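Local coordinates for protein RNA-directed RNA polymerase (Infectious pancreatic necrosis virus, PDB 3ZED) that probably copies the viral genome by RNA-directed RNA synthesis and occurs both free and covalently linked to the genomic RNA, at residues K39-D43 and S163-L168; A155-S161 and K305-Q311; M419-L423 and A444-A448; Q570-P576 and V681-P686; Q731-L735 and Q768-M772. One frame throughout, in Å; residues are numbered along the deposited sequence.

Contact 1 (K39-D43 and S163-L168); sequences KDPLD and SYSGQL
Asp40 lays its carboxylate against the first turn of helix 164-179, where Ser163 is the N-cap, and its two oxygens divide the work. OD2 takes the backbone N-H of Ser165 on its syn lone pair, a fairly straight bond (N to OD2 3.1 Å, 164°), with a weak second one from Tyr164 N. OD1 receives the Ser165 hydroxyl on its syn side, OG to OD1 2.6 Å, and from the other face of the carboxylate the N-H of Leu42, which makes an Asx turn within the type I beta turn 40-43. CG anti to the backbone N (chi1 -166°) swings the acid out to the helix, and its negative charge would be favourable near the N-terminal end of the helix dipole. The cap itself is separate: Ser163 OG accepts from Gly166 N and also bonds Asp315.

Carbon contacts close the flanks. Leu42 crosses Leu168 at a slant, CB to CD1 3.8 Å, and both leucines also touch Phe51 of helix 45-54, so the loop is pinned just before that helix starts. Tyr164, packed among Tyr107, Pro108 and His110, gives its ring carbon CD2 to Asp43, 3.7 Å from the latter's CB.

Contact 2 (A155-S161 and K305-Q311); sequences ATLQYGS and KGERYTQ
Leu157 O is gripped by the side-chain amide of Gln311, NE2 to O 2.7 Å and nearly straight at 168°, where helix 143-156 gives way to an antiparallel strand pair, 157-160 with 307-310, in a mixed sheet of the palm-domain family region. The long, extended Gln311 side chain carries its amide back across the chain; the N-H donor stands above the carbonyl plane of Leu157, while Gln311 N bonds Thr156 O at 2.8 Å. One residue thus ties down both the last turn of the helix and the start of the strand.

Beyond it run two hydrogen-bonded pairs, Gln158 with Tyr309 and Gly160 with Glu307, each joined by two N-H to O bonds. Between them Tyr159 and Arg308 form a non-hydrogen-bonded pair on one face of the sheet: Arg308 CG lies at the edge of the tyrosine ring, 3.8 Å from CD1, and its guanidinium goes on to Glu661 and Tyr589 O. The phenol of Tyr159 reaches Glu594.

Tyr309 lies on the other face, its ring beside Gly160. Gly160 O meets the ring edge at CE2, 3.3 Å away, and Tyr309 OH donates to Lys305 O at 2.6 Å.

Contact 3 (M419-L423 and A444-A448); sequences MYYLL and AMNVA
Met419 and Met445 interlock between two helices that run roughly antiparallel, their short segments inclined at 145° with axes 10.5 Å apart. No hydrogen bond crosses, so the contact rests on apolar packing alone, and unbranched methionines and small alanines suit it: the former bend to fit, the latter offer methyls for the longer side chains to pack on.

The sulfur contacts come first. Met445 is curled at both chi2 (-48°) and chi3 (-62°), which brings its SD close to Met419 CB, 3.7 Å away. The same curl lays its methyl CE over Tyr420, 3.7 Å from the backbone N of that residue. Met419 bends once, at chi2, and runs the other way over Ala444, with SD 3.9 Å from the alanine CB.

Methyl and backbone contacts complete the interface. Met419 CE goes on to Ala448 CB at 4.0 Å, one turn along, while its CG sits 3.3 Å from Ala444 O. Leu423, one turn beyond Met419, sets CD1 against Ala444 CB at 4.1 Å, so this one small methyl is shared by two larger side chains.

Helix 412-426 and helix 438-452 lie in the catalytic region of the polymerase. Helix 326-340 packs on Met419, Leu423 and Ala448, helix 724-732 covers Tyr420, Leu423 and Met445 through Leu729, and helix 194-204 flanks Tyr420 and Tyr421.

Contact 4 (Q570-P576 and V681-P686); sequences QMEMFVP and VDINTP
Met571 and Asn684 meet where a G1 beta bulge at Glu572 and Met573 leads into strand 573-578, facing the chain as it leaves helix 677-683. Every direct touch is van der Waals. Met571 crosses Asn684 at about a right angle, SD to CB 3.8 Å, and a bend at chi3 (81°) turns its methyl CE toward Val681 O at 3.5 Å. That oxygen is already held from opposite faces by Asn684 N and Thr685 OG1, the hydroxyl at 2.6 Å, fixing the turn after the helix. Met573 brings its own CE to Asn684 O, so two flexible methionines fill in around one backbone bend.

The asparagine amide is set against the strand. Val575 CG1 lies 3.4 Å from its CG, crossing it about squarely, and Pro576 CD comes within 3.2 Å of OD1. The ND2 group donates to Leu680 O and to a water 3.0 Å away, which in turn donates to Pro576 O, so the amide nitrogen is satisfied among apolar neighbours. Gln570 puts OE1 near Val681 CG2 but bonds Asn677.

The arrangement joins an edge strand of a three-stranded antiparallel sheet to a helix terminus within the polymerase's thumb-domain family region.

Contact 5 (Q731-L735 and Q768-M772); sequences QRTKL and QQLLM
Gln731 presents its amide to two glutamines of helix 757-771, joining the end regions of that helix and helix 724-732 in the C-terminal family region. The stronger bond runs from Gln768 NE2 to Gln731 OE1, 2.8 Å, with the donor in the carbonyl plane of Gln731 though the angle at the hydrogen is only 136°. The second is weak: Gln731 NE2 to Gln769 OE1, 3.0 Å. Because an amide both gives and accepts, one glutamine can serve both partners; the Gln731 plane is turned 63° from that of Gln768 and 80° from that of Gln769. NE2 also makes a weak bond to Ala765 O.

Outward from the amides, Met772 fills the next layer. Its SD rests 3.6 Å from Gln731 CG, and the bend at chi3 takes CE to Lys734 CB, 3.7 Å away. There the lysine offers its aliphatic stem, while its ammonium group pairs with Asp730. Leu735, crossing Met772 at about a right angle, works both ways: CD1 packs against the Gln768 amide, 3.8 Å from NE2, and CD2 sits 3.8 Å from Met772 CG, with Leu771 CD1 a little farther off at 4.2 Å.

From the N terminus, contact 1 closes the first long loop by bringing 39-43 to the start of helix 164-179. Contact 2 crosses it: 155-161 lies inside that loop, while its partner 305-311 lies well beyond, and strand 157-160 leads almost directly into helix 164-179. The other three follow in series. Contact 3 closes a short helix-to-helix loop in the catalytic region, contact 4 a loop of 104 residues in the thumb region, and contact 5 one of 32 in the C-terminal region. Contacts 3 and 5 touch, Asn446 OD1 lying 3.2 Å from Arg732 NH1, so the C-terminal region is joined to the catalytic helices; contact 4 stands apart.

Contact 1 (K39-D43 and S163-L168)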
# COMPACT_ATOMS: atom_id res chain seq x y z
N LYS B 39 -2.22 -32.53 1.12
CA LYS B 39 -2.34 -32.54 -0.34
C LYS B 39 -3.47 -31.57 -0.69
O LYS B 39 -4.45 -31.47 0.06
CB LYS B 39 -2.60 -33.95 -0.88
CG LYS B 39 -1.43 -34.93 -0.66
CD LYS B 39 -1.85 -36.38 -0.92
CE LYS B 39 -0.85 -37.40 -0.43
NZ LYS B 39 0.28 -37.60 -1.39
N ASP B 40 -3.28 -30.76 -1.75
CA ASP B 40 -4.26 -29.76 -2.13
C ASP B 40 -5.19 -30.30 -3.21
O ASP B 40 -4.75 -30.42 -4.36
CB ASP B 40 -3.55 -28.48 -2.60
CG ASP B 40 -4.43 -27.26 -2.70
OD1 ASP B 40 -5.67 -27.42 -2.80
OD2 ASP B 40 -3.89 -26.14 -2.69
N PRO B 41 -6.48 -30.61 -2.89
CA PRO B 41 -7.38 -31.17 -3.92
C PRO B 41 -7.80 -30.17 -4.99
O PRO B 41 -8.35 -30.59 -5.98
CB PRO B 41 -8.59 -31.66 -3.12
CG PRO B 41 -8.61 -30.83 -1.91
CD PRO B 41 -7.16 -30.52 -1.58
N LEU B 42 -7.53 -28.87 -4.80
CA LEU B 42 -7.91 -27.86 -5.80
C LEU B 42 -6.69 -27.32 -6.59
O LEU B 42 -6.80 -26.25 -7.18
CB LEU B 42 -8.68 -26.67 -5.15
CG LEU B 42 -9.88 -26.96 -4.22
CD1 LEU B 42 -10.37 -25.67 -3.55
CD2 LEU B 42 -11.01 -27.68 -4.94
N ASP B 43 -5.56 -28.07 -6.64
CA ASP B 43 -4.34 -27.64 -7.35
C ASP B 43 -4.38 -27.92 -8.88
O ASP B 43 -3.34 -27.89 -9.54
CB ASP B 43 -3.08 -28.29 -6.72
CG ASP B 43 -2.91 -29.79 -6.91
OD1 ASP B 43 -3.86 -30.45 -7.40
OD2 ASP B 43 -1.83 -30.31 -6.56
N SER B 163 -1.53 -21.98 -0.07
CA SER B 163 -1.94 -23.01 -1.03
C SER B 163 -2.95 -22.48 -2.04
O SER B 163 -3.43 -21.36 -1.87
CB SER B 163 -2.53 -24.21 -0.30
OG SER B 163 -3.75 -23.90 0.37
N TYR B 164 -3.28 -23.28 -3.07
CA TYR B 164 -4.30 -22.93 -4.07
C TYR B 164 -5.67 -22.83 -3.38
O TYR B 164 -6.39 -21.87 -3.60
CB TYR B 164 -4.35 -23.94 -5.22
CG TYR B 164 -3.31 -23.74 -6.30
CD1 TYR B 164 -3.37 -22.64 -7.16
CD2 TYR B 164 -2.31 -24.69 -6.52
CE1 TYR B 164 -2.44 -22.47 -8.18
CE2 TYR B 164 -1.38 -24.53 -7.55
CZ TYR B 164 -1.45 -23.42 -8.38
OH TYR B 164 -0.54 -23.29 -9.39
N SER B 165 -6.01 -23.82 -2.50
CA SER B 165 -7.26 -23.83 -1.74
C SER B 165 -7.38 -22.55 -0.89
O SER B 165 -8.43 -21.91 -0.86
CB SER B 165 -7.35 -25.07 -0.86
OG SER B 165 -7.68 -26.23 -1.60
N GLY B 166 -6.28 -22.20 -0.20
CA GLY B 166 -6.18 -20.99 0.60
C GLY B 166 -6.51 -19.75 -0.23
O GLY B 166 -7.39 -18.98 0.17
N GLN B 167 -5.88 -19.63 -1.44
CA GLN B 167 -6.08 -18.53 -2.40
C GLN B 167 -7.52 -18.47 -2.90
O GLN B 167 -8.11 -17.39 -2.97
CB GLN B 167 -5.12 -18.65 -3.61
CG GLN B 167 -3.66 -18.36 -3.29
CD GLN B 167 -2.87 -18.18 -4.56
OE1 GLN B 167 -2.38 -19.15 -5.14
NE2 GLN B 167 -2.77 -16.96 -5.04
N LEU B 168 -8.09 -19.64 -3.26
CA LEU B 168 -9.45 -19.76 -3.80
C LEU B 168 -10.51 -19.41 -2.74
O LEU B 168 -11.44 -18.66 -3.05
CB LEU B 168 -9.68 -21.17 -4.37
CG LEU B 168 -8.86 -21.49 -5.65
CD1 LEU B 168 -8.86 -22.98 -5.94
CD2 LEU B 168 -9.37 -20.72 -6.85

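Contact 2 (A155-S161 and K305-Q311)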
# COMPACT_ATOMS: atom_id res chain seq x y z
N ALA B 155 4.29 -23.98 17.00
CA ALA B 155 3.35 -25.09 16.90
C ALA B 155 2.07 -24.77 16.10
O ALA B 155 1.51 -25.70 15.53
CB ALA B 155 2.96 -25.56 18.29
N THR B 156 1.61 -23.50 16.04
CA THR B 156 0.33 -23.18 15.40
C THR B 156 0.43 -22.30 14.16
O THR B 156 -0.53 -22.25 13.39
CB THR B 156 -0.61 -22.52 16.40
OG1 THR B 156 -0.02 -21.29 16.84
CG2 THR B 156 -0.92 -23.44 17.59
N LEU B 157 1.57 -21.62 13.95
CA LEU B 157 1.77 -20.77 12.79
C LEU B 157 2.68 -21.44 11.75
O LEU B 157 3.32 -22.45 12.02
CB LEU B 157 2.35 -19.37 13.17
CG LEU B 157 1.61 -18.52 14.22
CD1 LEU B 157 2.32 -17.22 14.46
CD2 LEU B 157 0.14 -18.27 13.83
N GLN B 158 2.73 -20.86 10.55
CA GLN B 158 3.59 -21.28 9.48
C GLN B 158 3.87 -20.11 8.56
O GLN B 158 2.94 -19.53 8.00
CB GLN B 158 2.99 -22.46 8.69
CG GLN B 158 3.89 -22.95 7.54
CD GLN B 158 5.22 -23.45 8.04
OE1 GLN B 158 5.30 -24.43 8.77
NE2 GLN B 158 6.30 -22.74 7.69
N TYR B 159 5.15 -19.75 8.41
CA TYR B 159 5.51 -18.74 7.42
C TYR B 159 5.57 -19.44 6.06
O TYR B 159 6.12 -20.54 5.96
CB TYR B 159 6.82 -18.00 7.73
CG TYR B 159 7.15 -16.99 6.65
CD1 TYR B 159 6.50 -15.76 6.59
CD2 TYR B 159 8.05 -17.31 5.63
CE1 TYR B 159 6.75 -14.86 5.56
CE2 TYR B 159 8.29 -16.42 4.58
CZ TYR B 159 7.65 -15.19 4.55
OH TYR B 159 7.92 -14.29 3.55
N GLY B 160 4.98 -18.81 5.06
CA GLY B 160 4.95 -19.37 3.72
C GLY B 160 3.95 -18.71 2.81
O GLY B 160 3.29 -17.75 3.20
N SER B 161 3.80 -19.26 1.59
CA SER B 161 2.95 -18.72 0.54
C SER B 161 1.63 -19.52 0.38
O SER B 161 1.03 -19.54 -0.70
CB SER B 161 3.73 -18.66 -0.78
OG SER B 161 4.37 -19.89 -1.06
N LYS B 305 0.50 -14.35 -1.16
CA LYS B 305 1.34 -13.54 -0.28
C LYS B 305 2.03 -14.39 0.81
O LYS B 305 1.37 -15.20 1.47
CB LYS B 305 0.49 -12.44 0.38
CG LYS B 305 1.29 -11.33 1.03
CD LYS B 305 0.38 -10.19 1.48
CE LYS B 305 1.17 -8.97 1.88
NZ LYS B 305 1.81 -9.15 3.21
N GLY B 306 3.34 -14.18 0.98
CA GLY B 306 4.14 -14.84 2.01
C GLY B 306 3.81 -14.21 3.35
O GLY B 306 3.95 -13.00 3.52
N GLU B 307 3.27 -15.00 4.28
CA GLU B 307 2.86 -14.52 5.60
C GLU B 307 2.94 -15.60 6.65
O GLU B 307 3.11 -16.77 6.32
CB GLU B 307 1.42 -14.01 5.54
CG GLU B 307 1.37 -12.50 5.45
CD GLU B 307 0.03 -11.92 5.09
OE1 GLU B 307 -0.99 -12.65 5.16
OE2 GLU B 307 -0.01 -10.71 4.77
N ARG B 308 2.77 -15.22 7.92
CA ARG B 308 2.75 -16.15 9.03
C ARG B 308 1.28 -16.51 9.23
O ARG B 308 0.52 -15.82 9.92
CB ARG B 308 3.47 -15.58 10.27
CG ARG B 308 5.00 -15.57 10.04
CD ARG B 308 5.89 -14.74 10.95
NE ARG B 308 6.01 -13.37 10.48
CZ ARG B 308 7.12 -12.77 10.07
NH1 ARG B 308 8.27 -13.42 10.06
NH2 ARG B 308 7.08 -11.53 9.66
N TYR B 309 0.86 -17.55 8.48
CA TYR B 309 -0.49 -18.09 8.48
C TYR B 309 -0.70 -19.07 9.62
O TYR B 309 0.25 -19.66 10.12
CB TYR B 309 -0.77 -18.81 7.15
CG TYR B 309 -0.79 -17.87 5.96
CD1 TYR B 309 -1.83 -16.97 5.79
CD2 TYR B 309 0.21 -17.92 5.00
CE1 TYR B 309 -1.85 -16.10 4.70
CE2 TYR B 309 0.19 -17.06 3.90
CZ TYR B 309 -0.85 -16.16 3.75
OH TYR B 309 -0.91 -15.30 2.68
N THR B 310 -1.96 -19.26 10.02
CA THR B 310 -2.36 -20.25 11.02
C THR B 310 -2.34 -21.60 10.30
O THR B 310 -2.95 -21.71 9.23
CB THR B 310 -3.73 -19.84 11.61
OG1 THR B 310 -3.50 -18.76 12.51
CG2 THR B 310 -4.40 -20.93 12.37
N GLN B 311 -1.62 -22.61 10.85
CA GLN B 311 -1.53 -23.96 10.27
C GLN B 311 -2.92 -24.58 10.05
O GLN B 311 -3.19 -25.10 8.99
CB GLN B 311 -0.71 -24.90 11.17
CG GLN B 311 0.79 -24.61 11.16
CD GLN B 311 1.49 -25.47 12.16
OE1 GLN B 311 1.05 -26.56 12.50
NE2 GLN B 311 2.62 -25.02 12.64

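Contact 3 (M419-L423 and A444-A448)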
# COMPACT_ATOMS: atom_id res chain seq x y z
N MET B 419 -8.87 9.99 -7.85
CA MET B 419 -8.30 10.58 -9.08
C MET B 419 -8.74 12.04 -9.22
O MET B 419 -7.93 12.89 -9.60
CB MET B 419 -8.72 9.77 -10.34
CG MET B 419 -7.90 8.51 -10.53
SD MET B 419 -6.15 8.85 -10.82
CE MET B 419 -5.65 7.34 -11.65
N TYR B 420 -10.02 12.33 -8.88
CA TYR B 420 -10.55 13.69 -8.89
C TYR B 420 -9.74 14.57 -7.92
O TYR B 420 -9.31 15.65 -8.28
CB TYR B 420 -12.05 13.67 -8.51
CG TYR B 420 -12.65 15.05 -8.37
CD1 TYR B 420 -13.18 15.72 -9.48
CD2 TYR B 420 -12.68 15.70 -7.14
CE1 TYR B 420 -13.70 17.00 -9.36
CE2 TYR B 420 -13.20 16.99 -7.01
CZ TYR B 420 -13.72 17.63 -8.13
OH TYR B 420 -14.24 18.90 -8.02
N TYR B 421 -9.52 14.08 -6.68
CA TYR B 421 -8.78 14.79 -5.64
C TYR B 421 -7.33 15.06 -6.06
O TYR B 421 -6.86 16.19 -5.91
CB TYR B 421 -8.82 14.00 -4.32
CG TYR B 421 -8.06 14.66 -3.20
CD1 TYR B 421 -8.49 15.88 -2.67
CD2 TYR B 421 -6.92 14.08 -2.66
CE1 TYR B 421 -7.79 16.51 -1.64
CE2 TYR B 421 -6.21 14.70 -1.63
CZ TYR B 421 -6.65 15.92 -1.13
OH TYR B 421 -5.97 16.52 -0.10
N LEU B 422 -6.64 14.06 -6.64
CA LEU B 422 -5.26 14.22 -7.09
C LEU B 422 -5.14 15.21 -8.26
O LEU B 422 -4.21 16.02 -8.27
CB LEU B 422 -4.67 12.86 -7.52
CG LEU B 422 -4.46 11.78 -6.41
CD1 LEU B 422 -3.97 10.49 -7.02
CD2 LEU B 422 -3.43 12.22 -5.37
N LEU B 423 -6.07 15.17 -9.23
CA LEU B 423 -6.01 16.05 -10.40
C LEU B 423 -6.45 17.48 -10.10
O LEU B 423 -5.96 18.37 -10.76
CB LEU B 423 -6.82 15.48 -11.58
CG LEU B 423 -6.02 14.70 -12.63
CD1 LEU B 423 -5.43 13.40 -12.04
CD2 LEU B 423 -6.88 14.38 -13.85
N ALA B 444 -6.99 8.89 -16.40
CA ALA B 444 -7.18 8.97 -14.95
C ALA B 444 -8.63 8.85 -14.51
O ALA B 444 -8.91 8.08 -13.59
CB ALA B 444 -6.58 10.26 -14.41
N MET B 445 -9.54 9.59 -15.16
CA MET B 445 -10.95 9.64 -14.75
C MET B 445 -11.84 8.59 -15.37
O MET B 445 -12.74 8.10 -14.70
CB MET B 445 -11.57 11.03 -15.07
CG MET B 445 -10.83 12.23 -14.45
SD MET B 445 -10.41 12.10 -12.67
CE MET B 445 -12.03 11.99 -11.95
N ASN B 446 -11.64 8.29 -16.64
CA ASN B 446 -12.59 7.46 -17.35
C ASN B 446 -12.18 6.02 -17.55
O ASN B 446 -13.06 5.20 -17.81
CB ASN B 446 -12.87 8.09 -18.73
CG ASN B 446 -13.34 9.53 -18.67
OD1 ASN B 446 -12.62 10.44 -19.02
ND2 ASN B 446 -14.57 9.76 -18.25
N VAL B 447 -10.88 5.68 -17.47
CA VAL B 447 -10.47 4.30 -17.76
C VAL B 447 -9.73 3.64 -16.58
O VAL B 447 -10.10 2.53 -16.20
CB VAL B 447 -9.63 4.23 -19.07
CG1 VAL B 447 -9.08 2.82 -19.33
CG2 VAL B 447 -10.42 4.74 -20.27
N ALA B 448 -8.68 4.28 -16.06
CA ALA B 448 -7.82 3.72 -15.01
C ALA B 448 -8.58 3.07 -13.83
O ALA B 448 -8.22 1.95 -13.50
CB ALA B 448 -6.84 4.77 -14.48

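Contact 4 (Q570-P576 and V681-P686)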
# COMPACT_ATOMS: atom_id res chain seq x y z
N GLN B 570 15.39 7.20 31.04
CA GLN B 570 16.62 7.83 30.57
C GLN B 570 16.33 8.98 29.61
O GLN B 570 16.93 10.02 29.73
CB GLN B 570 17.55 6.81 29.87
CG GLN B 570 18.92 7.38 29.48
CD GLN B 570 19.84 6.39 28.82
OE1 GLN B 570 19.44 5.33 28.32
NE2 GLN B 570 21.09 6.70 28.79
N MET B 571 15.42 8.77 28.67
CA MET B 571 15.09 9.73 27.63
C MET B 571 13.90 10.61 27.99
O MET B 571 13.72 11.66 27.36
CB MET B 571 14.82 8.99 26.31
CG MET B 571 16.03 8.24 25.81
SD MET B 571 15.80 7.67 24.14
CE MET B 571 16.19 9.18 23.22
N GLU B 572 13.13 10.22 29.04
CA GLU B 572 11.96 10.94 29.57
C GLU B 572 10.91 11.11 28.48
O GLU B 572 10.36 12.19 28.26
CB GLU B 572 12.33 12.28 30.21
CG GLU B 572 12.97 12.14 31.58
CD GLU B 572 13.15 13.49 32.22
OE1 GLU B 572 12.18 13.96 32.86
OE2 GLU B 572 14.21 14.12 32.01
N MET B 573 10.64 10.01 27.79
CA MET B 573 9.68 9.97 26.71
C MET B 573 9.23 8.56 26.45
O MET B 573 9.84 7.59 26.93
CB MET B 573 10.27 10.59 25.42
CG MET B 573 11.51 9.89 24.89
SD MET B 573 12.39 10.96 23.70
CE MET B 573 11.73 10.32 22.22
N PHE B 574 8.13 8.46 25.70
CA PHE B 574 7.63 7.19 25.22
C PHE B 574 8.41 6.81 23.97
O PHE B 574 8.74 7.67 23.14
CB PHE B 574 6.13 7.25 24.92
CG PHE B 574 5.30 7.27 26.17
CD1 PHE B 574 4.88 6.09 26.77
CD2 PHE B 574 4.92 8.48 26.75
CE1 PHE B 574 4.09 6.12 27.93
CE2 PHE B 574 4.16 8.50 27.92
CZ PHE B 574 3.75 7.33 28.50
N VAL B 575 8.74 5.52 23.87
CA VAL B 575 9.48 4.96 22.74
C VAL B 575 8.67 3.79 22.16
O VAL B 575 7.90 3.17 22.91
CB VAL B 575 10.93 4.55 23.13
CG1 VAL B 575 11.74 5.76 23.57
CG2 VAL B 575 10.93 3.46 24.21
N PRO B 576 8.79 3.45 20.86
CA PRO B 576 8.01 2.32 20.36
C PRO B 576 8.65 0.96 20.64
O PRO B 576 9.88 0.81 20.65
CB PRO B 576 7.96 2.57 18.86
CG PRO B 576 9.26 3.27 18.56
CD PRO B 576 9.60 4.07 19.79
N VAL B 681 19.10 4.61 22.13
CA VAL B 681 19.01 6.06 22.33
C VAL B 681 18.95 6.73 20.94
O VAL B 681 18.07 7.55 20.72
CB VAL B 681 20.18 6.62 23.22
CG1 VAL B 681 20.24 8.15 23.19
CG2 VAL B 681 20.07 6.12 24.66
N ASP B 682 19.86 6.34 20.00
CA ASP B 682 19.95 6.92 18.64
C ASP B 682 18.68 6.72 17.81
O ASP B 682 18.25 7.67 17.16
CB ASP B 682 21.14 6.35 17.86
CG ASP B 682 22.53 6.66 18.42
OD1 ASP B 682 22.63 7.51 19.34
OD2 ASP B 682 23.51 6.02 17.97
N ILE B 683 18.07 5.52 17.83
CA ILE B 683 16.88 5.27 17.02
C ILE B 683 15.66 6.07 17.56
O ILE B 683 14.68 6.24 16.85
CB ILE B 683 16.57 3.75 16.88
CG1 ILE B 683 16.18 3.08 18.21
CG2 ILE B 683 17.71 3.04 16.18
CD1 ILE B 683 15.59 1.68 18.11
N ASN B 684 15.76 6.57 18.81
CA ASN B 684 14.67 7.30 19.45
C ASN B 684 14.96 8.77 19.60
O ASN B 684 14.12 9.51 20.12
CB ASN B 684 14.38 6.68 20.81
CG ASN B 684 13.59 5.43 20.68
OD1 ASN B 684 12.51 5.42 20.06
ND2 ASN B 684 14.09 4.35 21.23
N THR B 685 16.12 9.23 19.12
CA THR B 685 16.53 10.63 19.26
C THR B 685 15.77 11.52 18.26
O THR B 685 15.87 11.31 17.05
CB THR B 685 18.04 10.76 19.15
OG1 THR B 685 18.59 10.07 20.26
CG2 THR B 685 18.54 12.24 19.19
N PRO B 686 14.99 12.50 18.78
CA PRO B 686 14.29 13.42 17.87
C PRO B 686 15.25 14.46 17.30
O PRO B 686 16.17 14.88 17.99
CB PRO B 686 13.22 14.08 18.74
CG PRO B 686 13.54 13.71 20.15
CD PRO B 686 14.77 12.87 20.19
O HOH W 1 12.33 1.94 21.08

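Contact 5 (Q731-L735 and Q768-M772)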
# COMPACT_ATOMS: atom_id res chain seq x y z
N GLN B 731 -17.78 16.60 -14.32
CA GLN B 731 -18.72 16.29 -15.41
C GLN B 731 -18.24 15.04 -16.17
O GLN B 731 -19.06 14.17 -16.53
CB GLN B 731 -18.86 17.49 -16.36
CG GLN B 731 -19.63 18.67 -15.76
CD GLN B 731 -19.56 19.93 -16.60
OE1 GLN B 731 -19.14 19.93 -17.76
NE2 GLN B 731 -19.99 21.05 -16.04
N ARG B 732 -16.89 14.92 -16.34
CA ARG B 732 -16.16 13.83 -16.98
C ARG B 732 -16.50 12.45 -16.34
O ARG B 732 -16.51 11.43 -17.03
CB ARG B 732 -14.64 14.11 -16.90
CG ARG B 732 -13.75 13.14 -17.64
CD ARG B 732 -12.30 13.60 -17.68
NE ARG B 732 -12.04 14.64 -18.69
CZ ARG B 732 -11.85 14.41 -19.98
NH1 ARG B 732 -11.97 13.17 -20.47
NH2 ARG B 732 -11.58 15.41 -20.80
N THR B 733 -16.84 12.43 -15.03
CA THR B 733 -17.19 11.21 -14.30
C THR B 733 -18.62 10.76 -14.58
O THR B 733 -18.96 9.62 -14.28
CB THR B 733 -16.97 11.36 -12.77
OG1 THR B 733 -17.97 12.20 -12.20
CG2 THR B 733 -15.58 11.86 -12.41
N LYS B 734 -19.45 11.64 -15.17
CA LYS B 734 -20.87 11.41 -15.44
C LYS B 734 -21.18 11.20 -16.93
O LYS B 734 -22.18 10.54 -17.23
CB LYS B 734 -21.70 12.60 -14.91
CG LYS B 734 -21.66 12.75 -13.39
CD LYS B 734 -21.77 14.21 -12.99
CE LYS B 734 -21.82 14.39 -11.50
NZ LYS B 734 -21.89 15.83 -11.14
N LEU B 735 -20.39 11.75 -17.85
CA LEU B 735 -20.67 11.65 -19.29
C LEU B 735 -20.12 10.37 -19.94
O LEU B 735 -19.03 9.93 -19.60
CB LEU B 735 -20.11 12.87 -20.02
CG LEU B 735 -20.85 14.19 -19.81
CD1 LEU B 735 -19.89 15.37 -19.95
CD2 LEU B 735 -22.01 14.33 -20.78
N GLN B 768 -21.41 22.63 -21.47
CA GLN B 768 -21.40 21.19 -21.21
C GLN B 768 -22.46 20.80 -20.15
O GLN B 768 -23.07 19.74 -20.27
CB GLN B 768 -20.00 20.72 -20.80
CG GLN B 768 -19.78 19.23 -21.03
CD GLN B 768 -18.33 18.85 -20.98
OE1 GLN B 768 -17.63 18.84 -22.00
NE2 GLN B 768 -17.84 18.53 -19.79
N GLN B 769 -22.70 21.66 -19.15
CA GLN B 769 -23.71 21.44 -18.11
C GLN B 769 -25.11 21.37 -18.73
O GLN B 769 -25.92 20.55 -18.30
CB GLN B 769 -23.64 22.55 -17.05
CG GLN B 769 -24.31 22.20 -15.72
CD GLN B 769 -23.50 21.21 -14.91
OE1 GLN B 769 -22.46 21.54 -14.32
NE2 GLN B 769 -23.98 19.98 -14.86
N LEU B 770 -25.37 22.21 -19.77
CA LEU B 770 -26.64 22.26 -20.49
C LEU B 770 -26.91 20.98 -21.28
O LEU B 770 -28.02 20.46 -21.20
CB LEU B 770 -26.73 23.46 -21.45
CG LEU B 770 -26.77 24.86 -20.84
CD1 LEU B 770 -26.61 25.90 -21.92
CD2 LEU B 770 -28.06 25.11 -20.08
N LEU B 771 -25.91 20.47 -22.04
CA LEU B 771 -26.08 19.24 -22.84
C LEU B 771 -26.24 17.99 -21.95
O LEU B 771 -26.70 16.96 -22.44
CB LEU B 771 -24.98 19.03 -23.90
CG LEU B 771 -23.51 19.08 -23.49
CD1 LEU B 771 -22.96 17.69 -23.18
CD2 LEU B 771 -22.67 19.74 -24.59
N MET B 772 -25.93 18.10 -20.64
CA MET B 772 -26.06 17.02 -19.66
C MET B 772 -27.53 16.79 -19.24
O MET B 772 -27.80 15.82 -18.53
CB MET B 772 -25.17 17.28 -18.45
CG MET B 772 -23.70 16.99 -18.73
SD MET B 772 -22.60 17.25 -17.32
CE MET B 772 -22.83 15.75 -16.47